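Local coordinates for protein ftsY (Mycoplasma mycoides, PDB 1ZU4) that is the NG-domain fragment of an SRP receptor, joining an SRP54-type helical bundle to a P-loop-type alpha/beta domain, at residues Y128-E131 and K135-I138; F108-V113 and A123-Y128; D182-A187 and D193-D198; Q151-I156 and V164-A169. All blocks are in the same frame, centred on the assembly; numbering follows the deposited sequence.

Contact 1 of 4, residues Y128-E131 and K135-I138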
loop_
_atom_site.group_PDB
_atom_site.type_symbol
_atom_site.label_atom_id
_atom_site.label_comp_id
_atom_site.label_asym_id
_atom_site.label_seq_id
_atom_site.Cartn_x
_atom_site.Cartn_y
_atom_site.Cartn_z
ATOM N N TYR A 128 2.785 14.623 0.854
ATOM C CA TYR A 128 3.135 14.237 -0.508
ATOM C C TYR A 128 2.483 15.171 -1.517
ATOM O O TYR A 128 3.144 15.628 -2.488
ATOM C CB TYR A 128 2.715 12.774 -0.773
ATOM C CG TYR A 128 2.980 12.247 -2.171
ATOM C CD1 TYR A 128 4.150 11.545 -2.485
ATOM C CD2 TYR A 128 2.018 12.395 -3.177
ATOM C CE1 TYR A 128 4.347 11.038 -3.808
ATOM C CE2 TYR A 128 2.212 11.919 -4.451
ATOM C CZ TYR A 128 3.355 11.260 -4.781
ATOM O OH TYR A 128 3.454 10.785 -6.091
ATOM N N TYR A 129 1.186 15.457 -1.326
ATOM C CA TYR A 129 0.498 16.364 -2.252
ATOM C C TYR A 129 0.834 17.828 -1.971
ATOM O O TYR A 129 0.953 18.641 -2.912
ATOM C CB TYR A 129 -1.022 16.094 -2.262
ATOM C CG TYR A 129 -1.277 14.816 -2.984
ATOM C CD1 TYR A 129 -1.499 13.627 -2.281
ATOM C CD2 TYR A 129 -1.209 14.766 -4.362
ATOM C CE1 TYR A 129 -1.678 12.415 -2.931
ATOM C CE2 TYR A 129 -1.371 13.541 -5.056
ATOM C CZ TYR A 129 -1.610 12.372 -4.318
ATOM O OH TYR A 129 -1.758 11.155 -4.957
ATOM N N ALA A 130 1.015 18.164 -0.701
ATOM C CA ALA A 130 1.331 19.552 -0.309
ATOM C C ALA A 130 2.651 19.993 -0.927
ATOM O O ALA A 130 2.745 21.112 -1.455
ATOM C CB ALA A 130 1.346 19.727 1.224
ATOM N N GLU A 131 3.647 19.101 -0.897
ATOM C CA GLU A 131 4.911 19.329 -1.611
ATOM C C GLU A 131 4.779 19.452 -3.142
ATOM O O GLU A 131 5.610 20.077 -3.808
ATOM C CB GLU A 131 5.943 18.269 -1.208
ATOM C CG GLU A 131 6.218 18.315 0.295
ATOM C CD GLU A 131 7.704 18.367 0.680
ATOM O OE1 GLU A 131 8.459 19.202 0.121
ATOM O OE2 GLU A 131 8.104 17.602 1.587
ATOM N N LYS A 135 -3.301 22.297 -2.262
ATOM C CA LYS A 135 -3.922 22.737 -1.016
ATOM C C LYS A 135 -4.713 21.566 -0.404
ATOM O O LYS A 135 -5.667 21.064 -1.012
ATOM C CB LYS A 135 -4.817 23.962 -1.288
ATOM C CG LYS A 135 -5.142 24.790 -0.073
ATOM C CD LYS A 135 -6.164 25.895 -0.393
ATOM C CE LYS A 135 -6.688 26.487 0.895
ATOM N NZ LYS A 135 -7.488 27.713 0.612
ATOM N N VAL A 136 -4.278 21.112 0.774
ATOM C CA VAL A 136 -4.744 19.837 1.359
ATOM C C VAL A 136 -5.469 20.016 2.686
ATOM O O VAL A 136 -5.009 20.721 3.578
ATOM C CB VAL A 136 -3.611 18.795 1.566
ATOM C CG1 VAL A 136 -4.194 17.425 2.025
ATOM C CG2 VAL A 136 -2.846 18.573 0.278
ATOM N N LEU A 137 -6.607 19.336 2.800
ATOM C CA LEU A 137 -7.390 19.339 4.019
ATOM C C LEU A 137 -7.553 17.899 4.511
ATOM O O LEU A 137 -7.799 17.014 3.726
ATOM C CB LEU A 137 -8.763 19.956 3.741
ATOM C CG LEU A 137 -9.690 20.102 4.964
ATOM C CD1 LEU A 137 -9.117 21.071 6.013
ATOM C CD2 LEU A 137 -11.077 20.553 4.521
ATOM N N ILE A 138 -7.370 17.696 5.811
ATOM C CA ILE A 138 -7.610 16.424 6.491
ATOM C C ILE A 138 -8.859 16.518 7.381
ATOM O O ILE A 138 -9.068 17.531 8.106
ATOM C CB ILE A 138 -6.408 16.044 7.383
ATOM C CG1 ILE A 138 -5.157 15.778 6.520
ATOM C CG2 ILE A 138 -6.706 14.847 8.259
ATOM C CD1 ILE A 138 -3.868 15.986 7.295
#

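Contact 2 of 4, residues F108-V113 and A123-Y128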
loop_
_atom_site.group_PDB
_atom_site.type_symbol
_atom_site.label_atom_id
_atom_site.label_comp_id
_atom_site.label_asym_id
_atom_site.label_seq_id
_atom_site.Cartn_x
_atom_site.Cartn_y
_atom_site.Cartn_z
ATOM N N PHE A 108 -10.049 11.370 -0.913
ATOM C CA PHE A 108 -9.546 10.028 -0.654
ATOM C C PHE A 108 -9.886 9.641 0.765
ATOM O O PHE A 108 -9.643 10.428 1.707
ATOM C CB PHE A 108 -8.013 9.965 -0.740
ATOM C CG PHE A 108 -7.448 10.297 -2.067
ATOM C CD1 PHE A 108 -6.083 10.516 -2.176
ATOM C CD2 PHE A 108 -8.264 10.398 -3.215
ATOM C CE1 PHE A 108 -5.525 10.840 -3.420
ATOM C CE2 PHE A 108 -7.727 10.711 -4.457
ATOM C CZ PHE A 108 -6.375 10.891 -4.584
ATOM N N MET A 109 -10.416 8.443 0.949
ATOM C CA MET A 109 -10.535 7.911 2.325
ATOM C C MET A 109 -9.439 6.934 2.685
ATOM O O MET A 109 -9.028 6.162 1.876
ATOM C CB MET A 109 -11.855 7.186 2.491
ATOM C CG MET A 109 -13.047 7.990 2.078
ATOM S SD MET A 109 -14.484 7.011 2.438
ATOM C CE MET A 109 -15.680 8.353 2.633
ATOM N N LEU A 110 -8.984 6.935 3.915
ATOM C CA LEU A 110 -8.070 5.914 4.344
ATOM C C LEU A 110 -8.839 4.985 5.280
ATOM O O LEU A 110 -9.631 5.448 6.106
ATOM C CB LEU A 110 -6.870 6.498 5.036
ATOM C CG LEU A 110 -5.730 7.189 4.253
ATOM C CD1 LEU A 110 -4.665 6.229 4.008
ATOM C CD2 LEU A 110 -6.126 7.910 2.969
ATOM N N VAL A 111 -8.692 3.684 5.052
ATOM C CA VAL A 111 -9.457 2.674 5.819
ATOM C C VAL A 111 -8.542 1.553 6.270
ATOM O O VAL A 111 -7.399 1.465 5.831
ATOM C CB VAL A 111 -10.627 2.058 5.010
ATOM C CG1 VAL A 111 -11.638 3.122 4.598
ATOM C CG2 VAL A 111 -10.112 1.224 3.793
ATOM N N GLY A 112 -9.074 0.686 7.120
ATOM C CA GLY A 112 -8.354 -0.460 7.648
ATOM C C GLY A 112 -8.655 -0.628 9.130
ATOM O O GLY A 112 -9.276 0.248 9.769
ATOM N N VAL A 113 -8.214 -1.760 9.681
ATOM C CA VAL A 113 -8.312 -1.998 11.132
ATOM C C VAL A 113 -7.287 -1.145 11.831
ATOM O O VAL A 113 -6.138 -0.983 11.377
ATOM C CB VAL A 113 -8.062 -3.469 11.573
ATOM C CG1 VAL A 113 -6.610 -3.820 11.475
ATOM C CG2 VAL A 113 -8.491 -3.664 13.027
ATOM N N ALA A 123 -1.142 11.365 7.096
ATOM C CA ALA A 123 -0.224 12.506 7.262
ATOM C C ALA A 123 0.848 12.572 6.157
ATOM O O ALA A 123 1.130 13.649 5.635
ATOM C CB ALA A 123 0.441 12.445 8.637
ATOM N N LYS A 124 1.415 11.414 5.796
ATOM C CA LYS A 124 2.428 11.311 4.767
ATOM C C LYS A 124 1.827 11.615 3.410
ATOM O O LYS A 124 2.463 12.271 2.610
ATOM C CB LYS A 124 3.102 9.944 4.772
ATOM C CG LYS A 124 4.000 9.787 6.018
ATOM C CD LYS A 124 4.734 8.504 6.040
ATOM C CE LYS A 124 5.512 8.391 7.366
ATOM N NZ LYS A 124 6.630 7.411 7.245
ATOM N N MET A 125 0.592 11.168 3.186
ATOM C CA MET A 125 -0.098 11.494 1.968
ATOM C C MET A 125 -0.425 12.968 1.830
ATOM O O MET A 125 -0.317 13.500 0.732
ATOM C CB MET A 125 -1.342 10.660 1.822
ATOM C CG MET A 125 -1.067 9.329 1.115
ATOM S SD MET A 125 -2.668 8.746 0.674
ATOM C CE MET A 125 -2.859 9.288 -1.009
ATOM N N ALA A 126 -0.859 13.617 2.909
ATOM C CA ALA A 126 -1.096 15.063 2.865
ATOM C C ALA A 126 0.196 15.827 2.464
ATOM O O ALA A 126 0.163 16.701 1.581
ATOM C CB ALA A 126 -1.633 15.579 4.247
ATOM N N ASN A 127 1.290 15.505 3.145
ATOM C CA ASN A 127 2.624 16.051 2.841
ATOM C C ASN A 127 3.081 15.809 1.389
ATOM O O ASN A 127 3.688 16.689 0.794
ATOM C CB ASN A 127 3.710 15.481 3.789
ATOM C CG ASN A 127 5.028 16.271 3.704
ATOM O OD1 ASN A 127 6.075 15.752 3.270
ATOM N ND2 ASN A 127 4.961 17.538 4.072
ATOM N N TYR A 128 2.785 14.623 0.854
ATOM C CA TYR A 128 3.135 14.237 -0.508
ATOM C C TYR A 128 2.483 15.171 -1.517
ATOM O O TYR A 128 3.144 15.628 -2.488
ATOM C CB TYR A 128 2.715 12.774 -0.773
ATOM C CG TYR A 128 2.980 12.247 -2.171
ATOM C CD1 TYR A 128 4.150 11.545 -2.485
ATOM C CD2 TYR A 128 2.018 12.395 -3.177
ATOM C CE1 TYR A 128 4.347 11.038 -3.808
ATOM C CE2 TYR A 128 2.212 11.919 -4.451
ATOM C CZ TYR A 128 3.355 11.260 -4.781
ATOM O OH TYR A 128 3.454 10.785 -6.091
#

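Contact 3 of 4, residues D182-A187 and D193-D198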
loop_
_atom_site.group_PDB
_atom_site.type_symbol
_atom_site.label_atom_id
_atom_site.label_comp_id
_atom_site.label_asym_id
_atom_site.label_seq_id
_atom_site.Cartn_x
_atom_site.Cartn_y
_atom_site.Cartn_z
ATOM N N ASP A 182 -18.355 18.998 8.177
ATOM C CA ASP A 182 -17.588 20.237 8.344
ATOM C C ASP A 182 -16.448 20.407 7.343
ATOM O O ASP A 182 -16.256 21.501 6.774
ATOM C CB ASP A 182 -17.063 20.358 9.776
ATOM C CG ASP A 182 -18.176 20.708 10.758
ATOM O OD1 ASP A 182 -19.255 21.195 10.307
ATOM O OD2 ASP A 182 -17.941 20.534 11.978
ATOM N N ALA A 183 -15.721 19.330 7.097
ATOM C CA ALA A 183 -14.598 19.367 6.119
ATOM C C ALA A 183 -15.022 19.655 4.666
ATOM O O ALA A 183 -14.383 20.454 3.939
ATOM C CB ALA A 183 -13.808 18.052 6.213
ATOM N N ILE A 184 -16.110 19.017 4.236
ATOM C CA ILE A 184 -16.525 19.167 2.861
ATOM C C ILE A 184 -16.875 20.608 2.536
ATOM O O ILE A 184 -16.524 21.090 1.453
ATOM C CB ILE A 184 -17.616 18.176 2.464
ATOM C CG1 ILE A 184 -16.998 17.064 1.623
ATOM C CG2 ILE A 184 -18.727 18.871 1.697
ATOM C CD1 ILE A 184 -16.876 17.381 0.109
ATOM N N LYS A 185 -17.523 21.263 3.506
ATOM C CA LYS A 185 -17.919 22.651 3.464
ATOM C C LYS A 185 -16.702 23.587 3.279
ATOM O O LYS A 185 -16.646 24.379 2.333
ATOM C CB LYS A 185 -18.690 22.971 4.764
ATOM C CG LYS A 185 -19.309 24.380 4.827
ATOM C CD LYS A 185 -19.712 24.756 6.252
ATOM C CE LYS A 185 -19.688 26.290 6.438
ATOM N NZ LYS A 185 -20.686 27.039 5.544
ATOM N N LYS A 186 -15.732 23.485 4.185
ATOM C CA LYS A 186 -14.470 24.200 4.067
ATOM C C LYS A 186 -13.765 23.907 2.721
ATOM O O LYS A 186 -13.264 24.823 2.068
ATOM C CB LYS A 186 -13.570 23.773 5.236
ATOM C CG LYS A 186 -12.257 24.436 5.315
ATOM C CD LYS A 186 -11.691 24.224 6.717
ATOM C CE LYS A 186 -10.304 24.767 6.852
ATOM N NZ LYS A 186 -10.258 26.196 6.452
ATOM N N ALA A 187 -13.741 22.638 2.308
ATOM C CA ALA A 187 -12.912 22.221 1.170
ATOM C C ALA A 187 -13.434 22.791 -0.128
ATOM O O ALA A 187 -12.656 23.264 -0.984
ATOM C CB ALA A 187 -12.778 20.682 1.090
ATOM N N ASP A 193 -7.605 21.385 -2.911
ATOM C CA ASP A 193 -7.339 20.444 -3.999
ATOM C C ASP A 193 -7.549 18.993 -3.581
ATOM O O ASP A 193 -7.817 18.154 -4.410
ATOM C CB ASP A 193 -5.906 20.598 -4.476
ATOM C CG ASP A 193 -5.631 21.954 -5.047
ATOM O OD1 ASP A 193 -6.370 22.414 -5.939
ATOM O OD2 ASP A 193 -4.662 22.579 -4.572
ATOM N N LEU A 194 -7.395 18.706 -2.296
ATOM C CA LEU A 194 -7.514 17.341 -1.794
ATOM C C LEU A 194 -8.066 17.341 -0.394
ATOM O O LEU A 194 -7.683 18.158 0.447
ATOM C CB LEU A 194 -6.157 16.639 -1.831
ATOM C CG LEU A 194 -5.925 15.319 -1.084
ATOM C CD1 LEU A 194 -6.658 14.226 -1.813
ATOM C CD2 LEU A 194 -4.402 15.011 -0.974
ATOM N N LEU A 195 -9.009 16.429 -0.177
ATOM C CA LEU A 195 -9.553 16.165 1.143
ATOM C C LEU A 195 -9.168 14.727 1.482
ATOM O O LEU A 195 -9.551 13.826 0.772
ATOM C CB LEU A 195 -11.094 16.278 1.155
ATOM C CG LEU A 195 -11.804 15.922 2.487
ATOM C CD1 LEU A 195 -11.200 16.671 3.665
ATOM C CD2 LEU A 195 -13.283 16.230 2.346
ATOM N N LEU A 196 -8.448 14.537 2.574
ATOM C CA LEU A 196 -8.130 13.196 3.055
ATOM C C LEU A 196 -8.969 12.917 4.263
ATOM O O LEU A 196 -9.010 13.734 5.181
ATOM C CB LEU A 196 -6.635 13.102 3.418
ATOM C CG LEU A 196 -5.689 13.149 2.196
ATOM C CD1 LEU A 196 -4.254 13.471 2.624
ATOM C CD2 LEU A 196 -5.675 11.820 1.543
ATOM N N ILE A 197 -9.649 11.755 4.265
ATOM C CA ILE A 197 -10.533 11.380 5.366
ATOM C C ILE A 197 -10.043 10.165 6.133
ATOM O O ILE A 197 -9.953 9.054 5.603
ATOM C CB ILE A 197 -11.950 11.084 4.866
ATOM C CG1 ILE A 197 -12.443 12.285 4.064
ATOM C CG2 ILE A 197 -12.882 10.654 6.057
ATOM C CD1 ILE A 197 -13.662 12.065 3.324
ATOM N N ASP A 198 -9.785 10.384 7.408
ATOM C CA ASP A 198 -9.421 9.342 8.302
ATOM C C ASP A 198 -10.688 8.664 8.781
ATOM O O ASP A 198 -11.691 9.315 9.031
ATOM C CB ASP A 198 -8.683 9.948 9.496
ATOM C CG ASP A 198 -7.966 8.907 10.335
ATOM O OD1 ASP A 198 -7.413 9.334 11.383
ATOM O OD2 ASP A 198 -7.936 7.698 9.937
#

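Contact 4 of 4, residues Q151-I156 and V164-A169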
loop_
_atom_site.group_PDB
_atom_site.type_symbol
_atom_site.label_atom_id
_atom_site.label_comp_id
_atom_site.label_asym_id
_atom_site.label_seq_id
_atom_site.Cartn_x
_atom_site.Cartn_y
_atom_site.Cartn_z
ATOM N N GLN A 151 -2.650 12.920 17.233
ATOM C CA GLN A 151 -1.571 12.644 16.278
ATOM C C GLN A 151 -1.598 13.598 15.099
ATOM O O GLN A 151 -0.583 14.206 14.773
ATOM C CB GLN A 151 -1.643 11.205 15.760
ATOM C CG GLN A 151 -1.230 10.165 16.768
ATOM C CD GLN A 151 -1.590 8.758 16.350
ATOM O OE1 GLN A 151 -1.512 8.403 15.163
ATOM N NE2 GLN A 151 -1.978 7.938 17.323
ATOM N N LEU A 152 -2.755 13.699 14.445
ATOM C CA LEU A 152 -2.919 14.599 13.316
ATOM C C LEU A 152 -2.519 16.039 13.653
ATOM O O LEU A 152 -1.800 16.694 12.877
ATOM C CB LEU A 152 -4.349 14.503 12.784
ATOM C CG LEU A 152 -4.588 13.187 12.044
ATOM C CD1 LEU A 152 -6.052 13.043 11.606
ATOM C CD2 LEU A 152 -3.625 13.022 10.856
ATOM N N GLU A 153 -2.962 16.516 14.824
ATOM C CA GLU A 153 -2.589 17.853 15.334
ATOM C C GLU A 153 -1.081 18.021 15.497
ATOM O O GLU A 153 -0.535 19.059 15.103
ATOM C CB GLU A 153 -3.247 18.144 16.674
ATOM C CG GLU A 153 -4.668 18.600 16.572
ATOM C CD GLU A 153 -5.374 18.404 17.870
ATOM O OE1 GLU A 153 -4.936 17.537 18.665
ATOM O OE2 GLU A 153 -6.361 19.115 18.110
ATOM N N GLU A 154 -0.445 17.007 16.091
ATOM C CA GLU A 154 1.008 16.946 16.242
ATOM C C GLU A 154 1.651 17.140 14.883
ATOM O O GLU A 154 2.284 18.171 14.657
ATOM C CB GLU A 154 1.459 15.607 16.835
ATOM C CG GLU A 154 2.938 15.578 17.314
ATOM C CD GLU A 154 3.542 14.157 17.362
ATOM O OE1 GLU A 154 2.771 13.171 17.507
ATOM O OE2 GLU A 154 4.798 14.029 17.255
ATOM N N TRP A 155 1.445 16.165 13.985
ATOM C CA TRP A 155 2.043 16.159 12.647
ATOM C C TRP A 155 1.837 17.488 11.910
ATOM O O TRP A 155 2.717 17.918 11.153
ATOM C CB TRP A 155 1.453 15.038 11.784
ATOM C CG TRP A 155 1.936 13.636 12.051
ATOM C CD1 TRP A 155 1.358 12.723 12.874
ATOM C CD2 TRP A 155 3.054 12.971 11.441
ATOM N NE1 TRP A 155 2.049 11.536 12.836
ATOM C CE2 TRP A 155 3.098 11.661 11.967
ATOM C CE3 TRP A 155 4.027 13.357 10.506
ATOM C CZ2 TRP A 155 4.078 10.728 11.597
ATOM C CZ3 TRP A 155 5.007 12.422 10.139
ATOM C CH2 TRP A 155 5.018 11.125 10.685
ATOM N N ILE A 156 0.672 18.111 12.124
ATOM C CA ILE A 156 0.307 19.390 11.510
ATOM C C ILE A 156 1.279 20.491 11.929
ATOM O O ILE A 156 1.890 21.151 11.083
ATOM C CB ILE A 156 -1.141 19.824 11.896
ATOM C CG1 ILE A 156 -2.199 18.959 11.190
ATOM C CG2 ILE A 156 -1.368 21.326 11.630
ATOM C CD1 ILE A 156 -2.501 19.337 9.762
ATOM N N VAL A 164 -1.310 22.178 4.389
ATOM C CA VAL A 164 -2.163 21.137 4.964
ATOM C C VAL A 164 -2.871 21.658 6.211
ATOM O O VAL A 164 -2.216 22.048 7.195
ATOM C CB VAL A 164 -1.407 19.858 5.376
ATOM C CG1 VAL A 164 -2.411 18.816 5.921
ATOM C CG2 VAL A 164 -0.553 19.281 4.231
ATOM N N ASP A 165 -4.204 21.620 6.155
ATOM C CA ASP A 165 -5.100 22.062 7.226
ATOM C C ASP A 165 -5.893 20.874 7.740
ATOM O O ASP A 165 -5.983 19.860 7.049
ATOM C CB ASP A 165 -6.064 23.127 6.692
ATOM C CG ASP A 165 -5.346 24.396 6.256
ATOM O OD1 ASP A 165 -4.361 24.769 6.929
ATOM O OD2 ASP A 165 -5.755 25.005 5.240
ATOM N N LEU A 166 -6.450 21.010 8.945
ATOM C CA LEU A 166 -7.159 19.927 9.665
ATOM C C LEU A 166 -8.505 20.384 10.186
ATOM O O LEU A 166 -8.595 21.435 10.864
ATOM C CB LEU A 166 -6.351 19.482 10.890
ATOM C CG LEU A 166 -6.956 18.324 11.701
ATOM C CD1 LEU A 166 -6.711 16.977 11.015
ATOM C CD2 LEU A 166 -6.416 18.303 13.102
ATOM N N VAL A 167 -9.529 19.581 9.909
ATOM C CA VAL A 167 -10.847 19.730 10.540
ATOM C C VAL A 167 -11.048 18.563 11.509
ATOM O O VAL A 167 -10.744 17.403 11.186
ATOM C CB VAL A 167 -12.004 19.801 9.464
ATOM C CG1 VAL A 167 -13.365 19.790 10.109
ATOM C CG2 VAL A 167 -11.859 21.075 8.620
ATOM N N LYS A 168 -11.557 18.846 12.695
ATOM C CA LYS A 168 -11.736 17.785 13.699
ATOM C C LYS A 168 -13.060 17.980 14.450
ATOM O O LYS A 168 -13.753 18.960 14.228
ATOM C CB LYS A 168 -10.562 17.776 14.687
ATOM C CG LYS A 168 -10.248 19.144 15.281
ATOM C CD LYS A 168 -9.351 19.041 16.498
ATOM C CE LYS A 168 -8.942 20.411 16.997
ATOM N NZ LYS A 168 -8.789 20.364 18.493
ATOM N N ALA A 169 -13.385 17.029 15.317
ATOM C CA ALA A 169 -14.528 17.093 16.233
ATOM C C ALA A 169 -14.214 17.976 17.453
ATOM O O ALA A 169 -13.102 17.905 18.011
ATOM C CB ALA A 169 -14.850 15.684 16.705
#

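Contact 1 of 4, residues Y128-E131 and K135-I138
Tyr-129, whose CB packs on Val-136, carries the edge of its neighbour's ring on one face: Tyr-128 CD2 stands 3.6 Å above the Tyr-129 ring, over its centre. Seen from the other partner, Tyr-129 CE2 lies in the plane of the Tyr-128 ring, at its edge. Phe-100 also stacks with Tyr-129, so the ring is engaged by other aromatic groups, and here only the CB of Tyr-129 meets Val-136. Val-136 CG2 comes within 4.0 Å of Tyr-129 CB and lies as close to the backbone N of Ala-130. The valine's first torsion (chi1 -173°) sets CG1 anti to its backbone N and turns CG2 to the helix. Ala-130 suits its place because its short CB lets the strand come close: its CA is 6.2 Å from that of Lys-135. The contact thus spans the short connection between helix 118-131 and strand 136-140, with Leu-194 and Leu-196 of the neighbouring strand also touching Val-136. No hydrogen bond joins the two segments. Their cohesion rests on dispersion and on burial of a branched aliphatic group, forces that fix distance more than direction.

Contact 2 of 4, residues F108-V113 and A123-Y128
Met-125 reaches from helix 123-128 to Phe-108 on the strand, and its terminal methyl makes the tight part of the contact: CE lies 3.6 Å from Phe-108 CD1 and 3.9 Å from CE1 of the same ring. The methyl approaches the ring obliquely, and the two side chains cross at about a right angle. A bend at the last torsion of the methionine (chi3 96°) turns CE to the phenylalanine while SD stays beside Leu-110, 4.2 Å from its CD2. A long, flexible thioether suits this place, since the backbones are well separated, with 9.9 Å between the CA atoms of Phe-108 and Met-125. Leu-196 and Leu-232 on the flanking strands also touch Met-125, so the helix rests on the parallel part of a mixed sheet. Strand, loop and helix follow one another as in the P-loop of this clan. In line with a Walker A motif, Lys-118 NZ hydrogen-bonds to Gly-112 O. Toward that loop the strand draws away from the helix segment, and Val-113 at its end is partly exposed. Glycine fits at Gly-112, because at its phi of 138° a CB would press on the carbonyl O of Val-111. At the far end of the helix segment Tyr-128, also partly exposed, stays well clear of the strand, its CD2 still 7.7 Å from Phe-108 CE1.

Contact 3 of 4, residues D182-A187 and D193-D198
Ala-183 and Ile-184 sit on a regular helical segment that runs roughly against the strand carrying their partner, Leu-195. Within the helix Ala-187 N bonds to Ala-183 O at 2.8 Å, while Leu-195 keeps an extended backbone (phi -116°). Five residues, the first two still helical, separate the segments. Leu-195 does the work from the strand: its CG stands anti to the backbone N (chi1 176°), which projects the fork of two methyls toward the helix. CD1 meets Ala-183 CB at 3.9 Å, and CD2 reaches Ile-184 CG1, also at 3.9 Å, with the leucine and isoleucine crossing at about a right angle. The small alanine at 183 lets the helix sit near the sheet, whereas Ile-184 reaches across to Ile-107 on the neighbouring strand 106-111. Leu-194 and Leu-196 project from the sheet's other face and touch helix 118-131, so strand 194-198 lies in the middle layer of an alpha/beta/alpha sandwich. All three touching residues are buried hydrocarbon, and no hydrogen bond crosses between the segments. Helix 176-189 is therefore held here by shape and exclusion of water, while the strand's backbone polar groups are engaged by neighbouring strands.

Contact 4 of 4, residues Q151-I156 and V164-A169
Lys-168 NZ donates to Glu-153 OE2 at 2.8 Å, a salt bridge in which the ammonium meets the carboxylate oxygen nearly along its C-O bond. It ties Lys-168, just beyond Val-167, to helix 146-156; strand 164-167 and this helix belong to a beta-alpha-beta crossover that begins with strand 136-140. The short helix and strand axes pass 9.3 Å apart and run nearly antiparallel, at 156°. Glu-153 stretches out beyond CG while Lys-168 crosses it at about a right angle. Long charged chains suit this outer side of the contact, where Lys-168 is exposed. Beneath the ion pair the packing is aliphatic. Leu-166 divides its fork: CD1 touches Leu-152 CB at 3.9 Å, and CD2 lies against the methylene CG of Glu-153 at the same distance, so the glutamate contributes hydrocarbon as well as charge. Leu-152 continues inward to Leu-122 and Ala-140, joining this crossover to helix 118-131 and the adjoining strand. A turn later on the helix, Ile-156 extends over the start of the strand, its CD1 lying against both Val-164 and Leu-166. That methyl is 4.0 Å from Leu-166 CB. Ile-156 CD1 also comes 3.7 Å from the carbonyl O of Val-164.

How the contacts relate
All four contacts join a helix to the one parallel-rich sheet of the SRP54-type P-loop domain, with centres 11 to 12 Å apart in every pair. Along the chain contact 2 comes first, contact 1 follows on the same helix 118-131 and shares Tyr-128 with it, then come contact 4 and contact 3. Their strands lie side by side in the order 164-167, 136-140, 194-198, 106-111, so backbone bonds such as Val-136 O to Asp-165 N and Phe-108 O to Ile-197 N stitch neighbouring contacts together. Contacts 1, 2 and 4 pack helices on one face, contact 3 on the other, which builds the three-layer core beside the probable P-loop.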